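Nucleoporin NUP116 (Candida glabrata, PDB 3NF5) probably serves as a structural component of the nuclear pore complex, with this C-terminal piece being its pore-targeting domain. Local coordinates at residues Leu69-Phe72 with Val77-Tyr80; Cys104-Lys109 with Glu124-Lys129; Phe138-Pro143 with Thr147-Val152. All coordinates share one frame; numbering follows the deposited sequence. Where two conformers were deposited one is given.

Contact 1: residues Leu69-Phe72 with Val77-Tyr80; sequences LVVF and VLLY
Leu-69 lies along the ring of Tyr-80 at the open end of a two-stranded beta hairpin. Helix 65-69 ends at this residue, directly before strand 70-73. Leu-69 CB is 4.1 Å from Tyr-80 CE1, and CG, standing opposite the carbonyl carbon (chi1 -71°), lays the branch alongside the same ring. There the two methyls part: Leu-69 CD1 reaches the phenol end, 3.8 Å from Tyr-80 OH, while Leu-69 CD2 sits over the centre of the Tyr-80 ring, 3.5 Å from the centroid and 6° off the normal, a CH-pi contact made by a methyl on the face. Tyr-80 has left the extended strand conformation for a left-handed one, yet Tyr-80 N still donates to Leu-69 O over 2.7 Å. The Leu-79 CA-H adds a weaker approach to the same oxygen.

Further along, Val-71 and Leu-78 form an antiparallel hydrogen-bonded pair. Leu-78 N gives a nearly straight bond to Val-71 O and Val-71 N a more bent one to Leu-78 O, both 3.0 Å. Val-71 CB and Leu-78 CB meet at 4.0 Å on one side of the hairpin. The other side carries the non-hydrogen-bonded pairs: Val-70 CG1 touches Leu-79 CD2 at 4.0 Å, and Phe-72 CE1 meets Val-77 CG1 at 3.7 Å. This side packs on the main sheet, Val-70 and Phe-72 on Ile-49, Val-77 on Ile-99. Phe-72 N, turned away from residues 77-80, bonds to Tyr-16 OH. The register is set by the three backbone bonds; the side chains add no hydrogen bond across the strands, only apolar and CH-pi packing.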
loop_
_atom_site.group_PDB
_atom_site.type_symbol
_atom_site.label_atom_id
_atom_site.label_comp_id
_atom_site.label_asym_id
_atom_site.label_seq_id
_atom_site.Cartn_x
_atom_site.Cartn_y
_atom_site.Cartn_z
ATOM N N LEU A 69 -7.325 -5.218 -5.314
ATOM C CA LEU A 69 -5.959 -5.635 -5.624
ATOM C C LEU A 69 -4.934 -5.069 -4.610
ATOM O O LEU A 69 -3.957 -5.694 -4.317
ATOM C CB LEU A 69 -5.558 -5.132 -7.002
ATOM C CG LEU A 69 -6.274 -5.841 -8.171
ATOM C CD1 LEU A 69 -5.671 -5.269 -9.476
ATOM C CD2 LEU A 69 -6.056 -7.352 -8.058
ATOM N N VAL A 70 -5.160 -3.855 -4.150
ATOM C CA VAL A 70 -4.268 -3.163 -3.232
ATOM C C VAL A 70 -5.114 -2.754 -2.040
ATOM O O VAL A 70 -6.074 -1.975 -2.199
ATOM C CB VAL A 70 -3.610 -1.899 -3.840
ATOM C CG1 VAL A 70 -2.673 -1.267 -2.792
ATOM C CG2 VAL A 70 -2.830 -2.225 -5.136
ATOM N N VAL A 71 -4.748 -3.281 -0.882
ATOM C CA VAL A 71 -5.475 -3.083 0.408
ATOM C C VAL A 71 -4.459 -2.702 1.501
ATOM O O VAL A 71 -3.422 -3.317 1.644
ATOM C CB VAL A 71 -6.293 -4.369 0.805
ATOM C CG1 VAL A 71 -6.878 -4.280 2.254
ATOM C CG2 VAL A 71 -7.434 -4.661 -0.190
ATOM N N PHE A 72 -4.727 -1.627 2.204
ATOM C CA PHE A 72 -3.953 -1.211 3.393
ATOM C C PHE A 72 -4.923 -1.230 4.568
ATOM O O PHE A 72 -6.008 -0.695 4.464
ATOM C CB PHE A 72 -3.435 0.198 3.188
ATOM C CG PHE A 72 -2.398 0.294 2.136
ATOM C CD1 PHE A 72 -1.093 -0.062 2.419
ATOM C CD2 PHE A 72 -2.746 0.670 0.828
ATOM C CE1 PHE A 72 -0.135 0.019 1.430
ATOM C CE2 PHE A 72 -1.777 0.750 -0.147
ATOM C CZ PHE A 72 -0.520 0.413 0.140
ATOM N N VAL A 77 -0.297 -4.672 4.798
ATOM C CA VAL A 77 -0.393 -4.539 3.327
ATOM C C VAL A 77 -0.749 -5.866 2.658
ATOM O O VAL A 77 -0.007 -6.847 2.788
ATOM C CB VAL A 77 0.955 -4.071 2.743
ATOM C CG1 VAL A 77 0.760 -3.523 1.273
ATOM C CG2 VAL A 77 1.559 -3.093 3.619
ATOM N N LEU A 78 -1.885 -5.895 1.957
ATOM C CA LEU A 78 -2.407 -7.076 1.284
ATOM C C LEU A 78 -2.493 -6.774 -0.209
ATOM O O LEU A 78 -3.280 -5.925 -0.639
ATOM C CB LEU A 78 -3.795 -7.358 1.795
ATOM C CG LEU A 78 -3.953 -7.538 3.336
ATOM C CD1 LEU A 78 -5.443 -7.746 3.729
ATOM C CD2 LEU A 78 -3.003 -8.626 3.975
ATOM N N LEU A 79 -1.666 -7.441 -0.991
ATOM C CA LEU A 79 -1.647 -7.222 -2.437
ATOM C C LEU A 79 -2.214 -8.475 -3.139
ATOM O O LEU A 79 -1.776 -9.592 -2.853
ATOM C CB LEU A 79 -0.220 -6.959 -2.859
ATOM C CG LEU A 79 0.490 -5.804 -2.164
ATOM C CD1 LEU A 79 1.987 -5.752 -2.567
ATOM C CD2 LEU A 79 -0.250 -4.418 -2.382
ATOM N N TYR A 80 -3.156 -8.279 -4.072
ATOM C CA TYR A 80 -3.818 -9.381 -4.771
ATOM C C TYR A 80 -4.347 -10.452 -3.816
ATOM O O TYR A 80 -4.317 -11.622 -4.122
ATOM C CB TYR A 80 -2.863 -10.020 -5.774
ATOM C CG TYR A 80 -2.851 -9.304 -7.090
ATOM C CD1 TYR A 80 -2.366 -8.012 -7.198
ATOM C CD2 TYR A 80 -3.293 -9.928 -8.221
ATOM C CE1 TYR A 80 -2.369 -7.367 -8.373
ATOM C CE2 TYR A 80 -3.264 -9.284 -9.424
ATOM C CZ TYR A 80 -2.792 -8.015 -9.489
ATOM O OH TYR A 80 -2.805 -7.420 -10.688
#

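Contact 2: residues Cys104-Lys109 with Glu124-Lys129; sequences CYPLDK and ERYSEK
The ring of Tyr-126 takes the backbone N of Pro-106 over one face, 3.9 Å above the plane and displaced toward the rim. At the ring edge, near its plane, lies Cys-104 O, 3.9 Å from Tyr-126 CE2. Tyr-126 also pairs edge-to-face with Tyr-141, whose OH is hydrogen-bonded to that same Cys-104 O. The proline ring crosses the tyrosine obliquely and touches the root of its side chain: Pro-106 CG is 3.7 Å from Tyr-126 CD2 and 3.8 Å from Tyr-126 CB. Pro-106 CD follows along the same flank, 3.8 Å from Tyr-126 CD2. At the far end of the phenol, Tyr-126 OH rests against Cys-104 CB at 3.5 Å.

This is a loop-on-helix contact at one end of the Nup98-type C-terminal domain. Residues 104-109 follow strand 97-101 of the six-stranded antiparallel sheet, and helix 122-132 lies alongside the last hairpin of that sheet. Tyr-126 is the helix residue that bridges to the loop. With its CG anti to the backbone N, chi1 -173°, the ring projects from the helix and passes Pro-106 to reach Cys-104.

No hydrogen bond links the two segments, and the loop draws its backbone support from elsewhere: Cys-104 pairs with Gly-146, and Pro-106 with Ile-115. The CB of Tyr-105 points away from the helix segment and its OH bonds to Ala-144 O, while Ile-122 and Met-123, from the first turn of the same helix, lie against Pro-106.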
loop_
_atom_site.group_PDB
_atom_site.type_symbol
_atom_site.label_atom_id
_atom_site.label_comp_id
_atom_site.label_asym_id
_atom_site.label_seq_id
_atom_site.Cartn_x
_atom_site.Cartn_y
_atom_site.Cartn_z
ATOM N N CYS A 104 2.747 2.100 12.529
ATOM C CA CYS A 104 3.313 0.849 12.906
ATOM C C CYS A 104 4.080 1.055 14.195
ATOM O O CYS A 104 5.039 1.804 14.239
ATOM C CB CYS A 104 4.240 0.327 11.811
ATOM S SG CYS A 104 3.309 -0.119 10.327
ATOM N N TYR A 105 3.643 0.369 15.253
ATOM C CA TYR A 105 4.281 0.491 16.601
ATOM C C TYR A 105 4.234 -0.878 17.222
ATOM O O TYR A 105 3.244 -1.570 17.013
ATOM C CB TYR A 105 3.467 1.417 17.476
ATOM C CG TYR A 105 3.434 2.868 17.102
ATOM C CD1 TYR A 105 4.533 3.675 17.305
ATOM C CD2 TYR A 105 2.274 3.447 16.572
ATOM C CE1 TYR A 105 4.486 5.032 16.976
ATOM C CE2 TYR A 105 2.222 4.777 16.234
ATOM C CZ TYR A 105 3.319 5.575 16.434
ATOM O OH TYR A 105 3.243 6.915 16.106
ATOM N N PRO A 106 5.288 -1.281 17.966
ATOM C CA PRO A 106 5.206 -2.523 18.707
ATOM C C PRO A 106 4.064 -2.392 19.670
ATOM O O PRO A 106 3.675 -1.265 20.024
ATOM C CB PRO A 106 6.539 -2.564 19.477
ATOM C CG PRO A 106 7.370 -1.488 18.883
ATOM C CD PRO A 106 6.433 -0.484 18.417
ATOM N N LEU A 107 3.549 -3.533 20.090
ATOM C CA LEU A 107 2.430 -3.574 21.014
ATOM C C LEU A 107 2.886 -4.148 22.361
ATOM O O LEU A 107 3.705 -5.086 22.414
ATOM C CB LEU A 107 1.279 -4.427 20.432
ATOM C CG LEU A 107 0.939 -4.161 18.949
ATOM C CD1 LEU A 107 -0.051 -5.188 18.453
ATOM C CD2 LEU A 107 0.416 -2.711 18.715
ATOM N N ASP A 108 2.345 -3.564 23.429
ATOM C CA ASP A 108 2.383 -4.173 24.794
ATOM C C ASP A 108 1.810 -5.585 24.728
ATOM O O ASP A 108 0.669 -5.766 24.326
ATOM C CB ASP A 108 1.559 -3.347 25.786
ATOM N N LYS A 109 2.614 -6.572 25.113
ATOM C CA LYS A 109 2.237 -7.978 24.969
ATOM C C LYS A 109 1.053 -8.413 25.844
ATOM O O LYS A 109 0.503 -9.488 25.600
ATOM C CB LYS A 109 3.437 -8.907 25.233
ATOM C CG LYS A 109 3.295 -10.280 24.556
ATOM C CD LYS A 109 4.563 -11.153 24.692
ATOM C CE LYS A 109 4.916 -11.415 26.141
ATOM N NZ LYS A 109 5.636 -12.707 26.289
ATOM N N GLU A 124 14.162 -0.144 18.798
ATOM C CA GLU A 124 15.300 -0.639 18.012
ATOM C C GLU A 124 15.142 -2.120 17.702
ATOM O O GLU A 124 15.528 -2.585 16.627
ATOM C CB GLU A 124 16.658 -0.396 18.707
ATOM N N ARG A 125 14.565 -2.874 18.641
ATOM C CA ARG A 125 14.322 -4.275 18.363
ATOM C C ARG A 125 13.289 -4.433 17.249
ATOM O O ARG A 125 13.426 -5.328 16.433
ATOM C CB ARG A 125 13.913 -5.056 19.656
ATOM C CG ARG A 125 15.066 -5.213 20.659
ATOM C CD ARG A 125 14.734 -6.243 21.780
ATOM N NE ARG A 125 13.579 -5.847 22.567
ATOM C CZ ARG A 125 13.594 -5.031 23.631
ATOM N NH1 ARG A 125 14.718 -4.484 24.083
ATOM N NH2 ARG A 125 12.451 -4.760 24.248
ATOM N N TYR A 126 12.256 -3.602 17.237
ATOM C CA TYR A 126 11.229 -3.628 16.204
ATOM C C TYR A 126 11.830 -3.261 14.804
ATOM O O TYR A 126 11.485 -3.893 13.808
ATOM C CB TYR A 126 10.091 -2.651 16.574
ATOM C CG TYR A 126 8.849 -2.692 15.659
ATOM C CD1 TYR A 126 8.323 -3.894 15.195
ATOM C CD2 TYR A 126 8.222 -1.519 15.267
ATOM C CE1 TYR A 126 7.155 -3.912 14.339
ATOM C CE2 TYR A 126 7.084 -1.519 14.439
ATOM C CZ TYR A 126 6.542 -2.718 13.990
ATOM O OH TYR A 126 5.403 -2.680 13.199
ATOM N N SER A 127 12.703 -2.260 14.733
ATOM C CA SER A 127 13.377 -1.919 13.442
ATOM C C SER A 127 14.176 -3.123 12.947
ATOM O O SER A 127 14.072 -3.509 11.750
ATOM C CB SER A 127 14.350 -0.755 13.579
ATOM O OG SER A 127 13.728 0.355 14.100
ATOM N N GLU A 128 14.948 -3.730 13.871
ATOM C CA GLU A 128 15.824 -4.838 13.486
ATOM C C GLU A 128 14.988 -5.966 12.977
ATOM O O GLU A 128 15.328 -6.539 11.941
ATOM C CB GLU A 128 16.789 -5.297 14.602
ATOM C CG GLU A 128 17.810 -4.203 14.937
ATOM C CD GLU A 128 18.694 -3.833 13.730
ATOM O OE1 GLU A 128 19.316 -4.764 13.154
ATOM O OE2 GLU A 128 18.705 -2.621 13.332
ATOM N N LYS A 129 13.820 -6.226 13.586
ATOM C CA LYS A 129 12.991 -7.268 13.022
ATOM C C LYS A 129 12.373 -6.823 11.677
ATOM O O LYS A 129 12.288 -7.634 10.751
ATOM C CB LYS A 129 11.917 -7.820 14.000
ATOM C CG LYS A 129 11.482 -9.230 13.567
ATOM C CD LYS A 129 10.855 -10.069 14.665
ATOM C CE LYS A 129 10.712 -11.517 14.243
ATOM N NZ LYS A 129 9.875 -12.289 15.223
#

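Contact 3: residues Phe138-Pro143 with Thr147-Val152; sequences FESYDP and TYCFTV
Phe-138 and Tyr-148 meet obliquely on the packed face of a beta hairpin whose strands, 137-142 and 147-152, form one edge of the six-stranded antiparallel sheet, strand 137-142 being outermost. A classic beta bulge interrupts the pairing: Glu-139 and Ser-140 both stand opposite Cys-149, and both of their N-H groups donate to Cys-149 O at 2.9 Å. The straighter of the two comes from Ser-140, at 167°. In return, Cys-149 N gives an almost linear bond to Ser-140 O, 2.8 Å. The carbonyl of Cys-149 is therefore gripped twice, which holds the extra residue of the first strand in place.

The tight side is aromatic. Phe-138 CD1 lies 3.8 Å from Tyr-148 CE1, at the edge of the tyrosine ring. Within the second strand, Phe-150 CD2 lies 3.2 Å above one face of the Tyr-148 ring, toward its rim, and Tyr-148 OH lies over the Phe-150 ring in turn. Tyr-141 CD1 comes within 4.0 Å of Tyr-148 CB, which approaches the Tyr-141 ring at its edge, and Phe-150 CB packs against Phe-138 CA. Tyr-148 CG is anti to the backbone N, chi1 161°, and this carries its ring past Ser-140 O toward Phe-138. Helix 122-132 adds to this face, with Leu-130 on Tyr-141 and Lys-131 on Phe-138.

The face of Ser-140, Cys-149 and Thr-147 is looser and more polar, with Glu-139 beside it at the bulge. Glu-139 is exposed; its carboxylate only grazes Thr-151, with Glu-139 OE2 3.8 Å from Thr-151 CG2, and forms a salt bridge through OE1 to Arg-98 NE. Nearer the turn, Asp-142 N donates to Thr-147 O, and that carbonyl also takes a water proton: the water sits 2.8 Å from Thr-147 O and 2.8 Å from Ser-140 OG.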
loop_
_atom_site.group_PDB
_atom_site.type_symbol
_atom_site.label_atom_id
_atom_site.label_comp_id
_atom_site.label_asym_id
_atom_site.label_seq_id
_atom_site.Cartn_x
_atom_site.Cartn_y
_atom_site.Cartn_z
ATOM N N PHE A 138 14.315 -2.880 3.440
ATOM C CA PHE A 138 14.090 -1.825 4.481
ATOM C C PHE A 138 14.711 -0.536 4.074
ATOM O O PHE A 138 15.852 -0.542 3.651
ATOM C CB PHE A 138 14.679 -2.306 5.827
ATOM C CG PHE A 138 14.494 -1.359 6.951
ATOM C CD1 PHE A 138 13.416 -1.508 7.815
ATOM C CD2 PHE A 138 15.368 -0.340 7.169
ATOM C CE1 PHE A 138 13.208 -0.621 8.864
ATOM C CE2 PHE A 138 15.191 0.536 8.249
ATOM C CZ PHE A 138 14.088 0.365 9.105
ATOM N N GLU A 139 13.962 0.569 4.134
ATOM C CA GLU A 139 14.549 1.887 3.938
ATOM C C GLU A 139 14.555 2.652 5.269
ATOM O O GLU A 139 15.613 3.128 5.720
ATOM C CB GLU A 139 13.839 2.748 2.874
ATOM C CG GLU A 139 14.096 2.344 1.451
ATOM C CD GLU A 139 13.661 3.460 0.431
ATOM O OE1 GLU A 139 12.648 4.164 0.703
ATOM O OE2 GLU A 139 14.376 3.607 -0.628
ATOM N N SER A 140 13.414 2.807 5.897
ATOM C CA SER A 140 13.385 3.584 7.141
ATOM C C SER A 140 12.236 3.229 8.081
ATOM O O SER A 140 11.214 2.690 7.640
ATOM C CB SER A 140 13.259 5.047 6.793
ATOM O OG SER A 140 11.981 5.329 6.230
ATOM N N TYR A 141 12.419 3.518 9.358
ATOM C CA TYR A 141 11.327 3.386 10.359
ATOM C C TYR A 141 11.467 4.496 11.380
ATOM O O TYR A 141 12.534 4.599 11.972
ATOM C CB TYR A 141 11.392 2.075 11.106
ATOM C CG TYR A 141 10.345 2.031 12.211
ATOM C CD1 TYR A 141 9.000 2.043 11.900
ATOM C CD2 TYR A 141 10.719 1.989 13.561
ATOM C CE1 TYR A 141 8.023 2.034 12.903
ATOM C CE2 TYR A 141 9.785 1.950 14.554
ATOM C CZ TYR A 141 8.429 2.003 14.252
ATOM O OH TYR A 141 7.454 1.966 15.273
ATOM N N ASP A 142 10.405 5.282 11.557
ATOM C CA ASP A 142 10.377 6.402 12.458
ATOM C C ASP A 142 9.502 6.056 13.683
ATOM O O ASP A 142 8.264 6.002 13.595
ATOM C CB ASP A 142 9.845 7.623 11.761
ATOM C CG ASP A 142 9.810 8.843 12.669
ATOM O OD1 ASP A 142 10.034 8.689 13.888
ATOM O OD2 ASP A 142 9.578 9.948 12.155
ATOM N N PRO A 143 10.155 5.795 14.825
ATOM C CA PRO A 143 9.466 5.444 16.072
ATOM C C PRO A 143 8.467 6.499 16.568
ATOM O O PRO A 143 7.531 6.177 17.339
ATOM C CB PRO A 143 10.613 5.315 17.083
ATOM C CG PRO A 143 11.840 5.387 16.356
ATOM C CD PRO A 143 11.610 5.877 15.003
ATOM N N THR A 147 5.892 5.498 10.939
ATOM C CA THR A 147 6.021 5.258 9.488
ATOM C C THR A 147 7.169 4.296 9.176
ATOM O O THR A 147 8.306 4.476 9.624
ATOM C CB THR A 147 6.141 6.579 8.720
ATOM O OG1 THR A 147 4.953 7.331 8.933
ATOM C CG2 THR A 147 6.301 6.294 7.164
ATOM N N TYR A 148 6.861 3.259 8.429
ATOM C CA TYR A 148 7.800 2.241 8.003
ATOM C C TYR A 148 7.809 2.313 6.492
ATOM O O TYR A 148 6.772 2.296 5.885
ATOM C CB TYR A 148 7.347 0.892 8.451
ATOM C CG TYR A 148 7.886 -0.359 7.787
ATOM C CD1 TYR A 148 9.249 -0.587 7.604
ATOM C CD2 TYR A 148 7.035 -1.327 7.384
ATOM C CE1 TYR A 148 9.707 -1.771 7.026
ATOM C CE2 TYR A 148 7.476 -2.481 6.843
ATOM C CZ TYR A 148 8.810 -2.664 6.608
ATOM O OH TYR A 148 9.203 -3.828 6.034
ATOM N N CYS A 149 8.992 2.478 5.937
ATOM C CA CYS A 149 9.156 2.540 4.493
ATOM C C CYS A 149 10.133 1.492 4.028
ATOM O O CYS A 149 11.213 1.320 4.621
ATOM C CB CYS A 149 9.697 3.884 4.055
ATOM S SG CYS A 149 8.617 5.262 4.330
ATOM N N PHE A 150 9.780 0.832 2.920
ATOM C CA PHE A 150 10.646 -0.169 2.304
ATOM C C PHE A 150 10.358 -0.301 0.794
ATOM O O PHE A 150 9.339 0.213 0.291
ATOM C CB PHE A 150 10.443 -1.500 2.990
ATOM C CG PHE A 150 9.068 -2.079 2.827
ATOM C CD1 PHE A 150 8.818 -3.088 1.880
ATOM C CD2 PHE A 150 8.025 -1.625 3.637
ATOM C CE1 PHE A 150 7.519 -3.657 1.735
ATOM C CE2 PHE A 150 6.784 -2.150 3.520
ATOM C CZ PHE A 150 6.503 -3.198 2.567
ATOM N N THR A 151 11.268 -0.948 0.084
ATOM C CA THR A 151 11.067 -1.260 -1.335
ATOM C C THR A 151 11.005 -2.756 -1.536
ATOM O O THR A 151 11.465 -3.556 -0.681
ATOM C CB THR A 151 12.119 -0.628 -2.259
ATOM O OG1 THR A 151 13.406 -1.184 -2.005
ATOM C CG2 THR A 151 12.193 0.852 -2.078
ATOM N N VAL A 152 10.383 -3.111 -2.660
ATOM C CA VAL A 152 10.269 -4.471 -3.126
ATOM C C VAL A 152 10.728 -4.433 -4.569
ATOM O O VAL A 152 10.490 -3.468 -5.272
ATOM C CB VAL A 152 8.839 -4.954 -2.921
ATOM C CG1 VAL A 152 8.504 -4.996 -1.431
ATOM C CG2 VAL A 152 7.804 -4.037 -3.599
HETATM O O HOH W 1 9.915 6.005 7.963
#

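Contacts 2 and 3 touch directly, with centres about 13 Å apart. Tyr-141 joins them: Tyr-141 OH probably hydrogen-bonds Cys-104 O at 2.6 Å, and its ring packs on Ser-127 of the helix. Loop 104-109, helix 122-132 and the hairpin of 138-143 and 147-152 thus pack together at one end of the domain. Contact 1 stands apart, its centre about 17 Å from that of contact 3 and 22 Å from that of contact 2; its nearest atoms are about 5 Å from contact 3 and about 8 Å from contact 2. It is linked to contact 3 through strand 97-101, where Ile-99 packs on both Val-77 and Phe-150.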